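PDB 4AB5: transcriptional regulator, LYSR family from Neisseria meningitidis, which probably controls transcription of methionine-biosynthesis genes as a MetR-like LysR-family DNA-binding regulator, the chain here being its regulatory, effector-binding-type domain. Local coordinates for residues E9-L23 with P49-I62. Residues are numbered along the deposited sequence; the frame is centred on the assembly and turned at random.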
loop_
_atom_site.group_PDB
_atom_site.type_symbol
_atom_site.label_atom_id
_atom_site.label_comp_id
_atom_site.label_asym_id
_atom_site.label_seq_id
_atom_site.Cartn_x
_atom_site.Cartn_y
_atom_site.Cartn_z
ATOM N N GLU B 9 -10.049 20.923 12.905
ATOM C CA GLU B 9 -9.801 20.161 11.689
ATOM C C GLU B 9 -8.332 19.830 11.563
ATOM O O GLU B 9 -7.485 20.726 11.690
ATOM C CB GLU B 9 -10.204 20.986 10.455
ATOM C CG GLU B 9 -11.606 20.743 9.934
ATOM C CD GLU B 9 -12.094 21.828 8.994
ATOM O OE1 GLU B 9 -11.514 21.975 7.893
ATOM O OE2 GLU B 9 -13.055 22.541 9.366
ATOM N N LEU B 10 -8.029 18.544 11.281
ATOM C CA LEU B 10 -6.667 18.108 11.032
ATOM C C LEU B 10 -6.634 17.348 9.701
ATOM O O LEU B 10 -6.844 16.137 9.663
ATOM C CB LEU B 10 -6.090 17.308 12.217
ATOM C CG LEU B 10 -4.675 16.695 12.108
ATOM C CD1 LEU B 10 -3.652 17.650 11.491
ATOM C CD2 LEU B 10 -4.196 16.231 13.462
ATOM N N ARG B 11 -6.442 18.110 8.603
ATOM C CA ARG B 11 -6.321 17.594 7.241
ATOM C C ARG B 11 -4.819 17.408 7.019
ATOM O O ARG B 11 -4.061 18.386 7.009
ATOM C CB ARG B 11 -6.950 18.563 6.211
ATOM C CG ARG B 11 -8.449 18.825 6.432
ATOM C CD ARG B 11 -8.963 20.040 5.675
ATOM N NE ARG B 11 -8.379 21.296 6.159
ATOM C CZ ARG B 11 -8.467 22.462 5.527
ATOM N NH1 ARG B 11 -9.137 22.560 4.390
ATOM N NH2 ARG B 11 -7.883 23.541 6.029
ATOM N N ILE B 12 -4.381 16.139 6.966
ATOM C CA ILE B 12 -2.973 15.766 6.819
ATOM C C ILE B 12 -2.577 15.632 5.350
ATOM O O ILE B 12 -3.113 14.784 4.648
ATOM C CB ILE B 12 -2.586 14.515 7.671
ATOM C CG1 ILE B 12 -2.903 14.725 9.176
ATOM C CG2 ILE B 12 -1.110 14.184 7.496
ATOM C CD1 ILE B 12 -3.540 13.579 9.838
ATOM N N ALA B 13 -1.634 16.476 4.897
ATOM C CA ALA B 13 -1.100 16.447 3.542
ATOM C C ALA B 13 0.203 15.638 3.566
ATOM O O ALA B 13 1.132 15.960 4.319
ATOM C CB ALA B 13 -0.858 17.856 3.036
ATOM N N VAL B 14 0.229 14.537 2.787
ATOM C CA VAL B 14 1.356 13.609 2.722
ATOM C C VAL B 14 1.460 12.982 1.334
ATOM O O VAL B 14 0.481 12.435 0.827
ATOM C CB VAL B 14 1.326 12.562 3.886
ATOM C CG1 VAL B 14 -0.007 11.818 3.958
ATOM C CG2 VAL B 14 2.511 11.591 3.835
ATOM N N GLU B 15 2.645 13.081 0.719
ATOM C CA GLU B 15 2.900 12.493 -0.593
ATOM C C GLU B 15 3.909 11.333 -0.510
ATOM O O GLU B 15 4.175 10.686 -1.523
ATOM C CB GLU B 15 3.363 13.565 -1.599
ATOM C CG GLU B 15 2.300 14.576 -2.009
ATOM C CD GLU B 15 0.980 14.047 -2.543
ATOM O OE1 GLU B 15 0.991 13.121 -3.387
ATOM O OE2 GLU B 15 -0.071 14.587 -2.130
ATOM N N CYS B 16 4.433 11.057 0.703
ATOM C CA CYS B 16 5.436 10.033 0.997
ATOM C C CYS B 16 4.760 8.703 1.358
ATOM O O CYS B 16 3.932 8.659 2.271
ATOM C CB CYS B 16 6.383 10.539 2.090
ATOM S SG CYS B 16 7.051 9.269 3.213
ATOM N N HIS B 17 5.102 7.628 0.617
ATOM C CA HIS B 17 4.531 6.281 0.755
ATOM C C HIS B 17 4.853 5.562 2.072
ATOM O O HIS B 17 3.929 5.066 2.719
ATOM C CB HIS B 17 4.930 5.420 -0.449
ATOM C CG HIS B 17 4.295 5.823 -1.747
ATOM N ND1 HIS B 17 3.428 4.976 -2.418
ATOM C CD2 HIS B 17 4.466 6.944 -2.488
ATOM C CE1 HIS B 17 3.084 5.611 -3.525
ATOM N NE2 HIS B 17 3.683 6.798 -3.614
ATOM N N THR B 18 6.153 5.478 2.457
ATOM C CA THR B 18 6.594 4.807 3.694
ATOM C C THR B 18 6.000 5.442 4.952
ATOM O O THR B 18 5.750 4.735 5.928
ATOM C CB THR B 18 8.129 4.663 3.781
ATOM O OG1 THR B 18 8.756 5.947 3.740
ATOM C CG2 THR B 18 8.700 3.755 2.715
ATOM N N CYS B 19 5.757 6.772 4.904
ATOM C CA CYS B 19 5.160 7.607 5.959
ATOM C C CYS B 19 3.880 7.005 6.543
ATOM O O CYS B 19 3.714 6.997 7.761
ATOM C CB CYS B 19 4.924 9.026 5.450
ATOM S SG CYS B 19 6.442 9.936 5.052
ATOM N N PHE B 20 3.008 6.459 5.669
ATOM C CA PHE B 20 1.729 5.828 6.007
ATOM C C PHE B 20 1.844 4.703 7.040
ATOM O O PHE B 20 0.924 4.520 7.847
ATOM C CB PHE B 20 1.021 5.346 4.730
ATOM C CG PHE B 20 0.341 6.437 3.938
ATOM C CD1 PHE B 20 1.072 7.260 3.083
ATOM C CD2 PHE B 20 -1.033 6.637 4.036
ATOM C CE1 PHE B 20 0.438 8.275 2.348
ATOM C CE2 PHE B 20 -1.663 7.662 3.319
ATOM C CZ PHE B 20 -0.925 8.468 2.472
ATOM N N ASP B 21 2.980 3.983 7.055
ATOM C CA ASP B 21 3.216 2.910 8.020
ATOM C C ASP B 21 3.149 3.366 9.472
ATOM O O ASP B 21 2.616 2.637 10.310
ATOM C CB ASP B 21 4.532 2.175 7.722
ATOM C CG ASP B 21 4.465 1.228 6.535
ATOM O OD1 ASP B 21 3.357 1.060 5.963
ATOM O OD2 ASP B 21 5.518 0.643 6.182
ATOM N N TRP B 22 3.675 4.569 9.767
ATOM C CA TRP B 22 3.644 5.148 11.115
ATOM C C TRP B 22 2.568 6.235 11.291
ATOM O O TRP B 22 2.101 6.445 12.417
ATOM C CB TRP B 22 5.031 5.653 11.551
ATOM C CG TRP B 22 5.728 6.501 10.534
ATOM C CD1 TRP B 22 6.682 6.095 9.651
ATOM C CD2 TRP B 22 5.540 7.902 10.305
ATOM N NE1 TRP B 22 7.108 7.157 8.892
ATOM C CE2 TRP B 22 6.419 8.278 9.269
ATOM C CE3 TRP B 22 4.714 8.884 10.880
ATOM C CZ2 TRP B 22 6.476 9.584 8.776
ATOM C CZ3 TRP B 22 4.755 10.172 10.374
ATOM C CH2 TRP B 22 5.646 10.518 9.353
ATOM N N LEU B 23 2.163 6.891 10.184
ATOM C CA LEU B 23 1.163 7.953 10.188
ATOM C C LEU B 23 -0.256 7.460 10.415
ATOM O O LEU B 23 -1.013 8.130 11.117
ATOM C CB LEU B 23 1.258 8.822 8.920
ATOM C CG LEU B 23 0.550 10.182 8.970
ATOM C CD1 LEU B 23 1.146 11.076 10.032
ATOM C CD2 LEU B 23 0.605 10.866 7.622
ATOM N N PRO B 49 3.509 19.368 -0.434
ATOM C CA PRO B 49 2.323 19.607 0.404
ATOM C C PRO B 49 2.301 20.930 1.179
ATOM O O PRO B 49 1.277 21.253 1.775
ATOM C CB PRO B 49 2.276 18.379 1.318
ATOM C CG PRO B 49 3.672 17.898 1.412
ATOM C CD PRO B 49 4.402 18.346 0.167
ATOM N N VAL B 50 3.411 21.697 1.166
ATOM C CA VAL B 50 3.527 22.995 1.846
ATOM C C VAL B 50 2.552 24.022 1.215
ATOM O O VAL B 50 1.964 24.844 1.929
ATOM C CB VAL B 50 5.003 23.493 1.907
ATOM C CG1 VAL B 50 5.106 24.937 2.409
ATOM C CG2 VAL B 50 5.854 22.573 2.778
ATOM N N GLY B 51 2.370 23.923 -0.104
ATOM C CA GLY B 51 1.470 24.783 -0.862
ATOM C C GLY B 51 0.039 24.693 -0.382
ATOM O O GLY B 51 -0.632 25.714 -0.244
ATOM N N LEU B 52 -0.416 23.463 -0.079
ATOM C CA LEU B 52 -1.765 23.173 0.419
ATOM C C LEU B 52 -2.056 23.893 1.740
ATOM O O LEU B 52 -3.194 24.305 1.955
ATOM C CB LEU B 52 -1.984 21.673 0.591
ATOM C CG LEU B 52 -2.190 20.787 -0.647
ATOM C CD1 LEU B 52 -2.026 19.369 -0.261
ATOM C CD2 LEU B 52 -3.553 20.968 -1.334
ATOM N N LEU B 53 -1.026 24.061 2.605
ATOM C CA LEU B 53 -1.124 24.775 3.893
ATOM C C LEU B 53 -1.404 26.252 3.650
ATOM O O LEU B 53 -2.324 26.808 4.251
ATOM C CB LEU B 53 0.165 24.634 4.737
ATOM C CG LEU B 53 0.602 23.243 5.167
ATOM C CD1 LEU B 53 1.995 23.277 5.740
ATOM C CD2 LEU B 53 -0.337 22.675 6.189
ATOM N N LEU B 54 -0.626 26.873 2.738
ATOM C CA LEU B 54 -0.766 28.277 2.347
ATOM C C LEU B 54 -2.154 28.494 1.750
ATOM O O LEU B 54 -2.796 29.496 2.044
ATOM C CB LEU B 54 0.309 28.659 1.311
ATOM C CG LEU B 54 1.780 28.501 1.708
ATOM C CD1 LEU B 54 2.676 28.553 0.483
ATOM C CD2 LEU B 54 2.208 29.573 2.675
ATOM N N GLN B 55 -2.634 27.511 0.967
ATOM C CA GLN B 55 -3.934 27.536 0.303
ATOM C C GLN B 55 -5.121 27.155 1.203
ATOM O O GLN B 55 -6.254 27.144 0.716
ATOM C CB GLN B 55 -3.895 26.669 -0.962
ATOM C CG GLN B 55 -3.108 27.301 -2.097
ATOM C CD GLN B 55 -2.883 26.358 -3.250
ATOM O OE1 GLN B 55 -3.346 25.214 -3.266
ATOM N NE2 GLN B 55 -2.157 26.827 -4.248
ATOM N N HIS B 56 -4.874 26.865 2.506
ATOM C CA HIS B 56 -5.884 26.452 3.498
ATOM C C HIS B 56 -6.633 25.163 3.093
ATOM O O HIS B 56 -7.770 24.917 3.506
ATOM C CB HIS B 56 -6.832 27.606 3.873
ATOM C CG HIS B 56 -6.176 28.673 4.687
ATOM N ND1 HIS B 56 -6.446 28.816 6.032
ATOM C CD2 HIS B 56 -5.271 29.611 4.321
ATOM C CE1 HIS B 56 -5.713 29.839 6.439
ATOM N NE2 HIS B 56 -4.984 30.344 5.447
ATOM N N ARG B 57 -5.956 24.334 2.300
ATOM C CA ARG B 57 -6.458 23.064 1.790
ATOM C C ARG B 57 -6.011 21.910 2.694
ATOM O O ARG B 57 -6.509 20.792 2.544
ATOM C CB ARG B 57 -5.972 22.850 0.350
ATOM C CG ARG B 57 -6.427 23.910 -0.651
ATOM C CD ARG B 57 -7.459 23.409 -1.650
ATOM N NE ARG B 57 -6.988 22.280 -2.459
ATOM C CZ ARG B 57 -6.265 22.391 -3.570
ATOM N NH1 ARG B 57 -5.893 23.586 -4.013
ATOM N NH2 ARG B 57 -5.897 21.307 -4.239
ATOM N N ALA B 58 -5.070 22.192 3.626
ATOM C CA ALA B 58 -4.511 21.245 4.601
ATOM C C ALA B 58 -4.055 22.006 5.853
ATOM O O ALA B 58 -3.725 23.189 5.762
ATOM C CB ALA B 58 -3.341 20.478 3.993
ATOM N N ASP B 59 -4.024 21.319 7.014
ATOM C CA ASP B 59 -3.650 21.904 8.313
ATOM C C ASP B 59 -2.266 21.465 8.820
ATOM O O ASP B 59 -1.632 22.202 9.579
ATOM C CB ASP B 59 -4.741 21.637 9.361
ATOM C CG ASP B 59 -6.138 21.948 8.864
ATOM O OD1 ASP B 59 -6.509 23.140 8.843
ATOM O OD2 ASP B 59 -6.850 21.001 8.464
ATOM N N LEU B 60 -1.785 20.299 8.366
ATOM C CA LEU B 60 -0.464 19.777 8.717
ATOM C C LEU B 60 0.095 18.984 7.537
ATOM O O LEU B 60 -0.646 18.222 6.905
ATOM C CB LEU B 60 -0.532 18.919 9.986
ATOM C CG LEU B 60 0.776 18.532 10.671
ATOM C CD1 LEU B 60 0.599 18.529 12.172
ATOM C CD2 LEU B 60 1.238 17.142 10.229
ATOM N N ALA B 61 1.400 19.173 7.237
ATOM C CA ALA B 61 2.075 18.479 6.147
ATOM C C ALA B 61 3.321 17.719 6.605
ATOM O O ALA B 61 4.116 18.256 7.376
ATOM C CB ALA B 61 2.435 19.458 5.041
ATOM N N ILE B 62 3.484 16.468 6.124
ATOM C CA ILE B 62 4.660 15.638 6.392
ATOM C C ILE B 62 5.631 15.943 5.247
ATOM O O ILE B 62 5.291 15.738 4.074
ATOM C CB ILE B 62 4.308 14.121 6.508
ATOM C CG1 ILE B 62 3.220 13.838 7.591
ATOM C CG2 ILE B 62 5.556 13.235 6.683
ATOM C CD1 ILE B 62 3.493 14.325 9.106
#
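Arg11 of strand 9-13 and Asp59, just ahead of the neighbouring parallel strand 60-62, meet in a subdomain of the periplasmic-binding-protein-like fold of LysR regulatory domains. The guanidinium grips the carboxylate side-on: NE meets OD2 of Asp59 at 2.8 Å, close to the guanidinium plane, and NH2 reaches OD1 at a longer 3.2 Å. The two planes are 41° apart, so the salt bridge is twisted rather than flat. Asp59 OD2 also accepts the backbone N-H of Arg11 on its anti lone pair, which fixes the carboxylate from a second side. With its chain bent at chi3 (-66°), Arg11 also brings NH1 and NH2 end-on, in two bent bonds, to O of His56, the residue that ends helix 50-54 in a Schellman motif. An arginine suits this place because its several N-H groups can serve a carboxylate and a helix end together. Glu9 OE1 sits above the opposite face from Ala58 N, offset toward the rim, in a long ion pair by charge alone.

Arg11 O takes the N-H groups of both Asp59 and Leu60, tying the salt bridge to the strand ladder. Farther along, Ala13 N donates to Leu60 O at 2.8 Å, and Ala13 O accepts the N-H of Ile62. The small methyl of Ala13 fits among Pro49, Leu52 and Ala58. On the other face of the sheet Leu10 CD1 packs on Leu60 CB, while helix 196-212 covers Leu10 and Ile12. Branched Ile62 packs against residues of and before helix 20-33: CG1 touches CD2 of Leu23, and CG2 lies 3.8 Å from both SG of Cys19, disulfide-bonded to Cys16, and edge atom CH2 of Trp22.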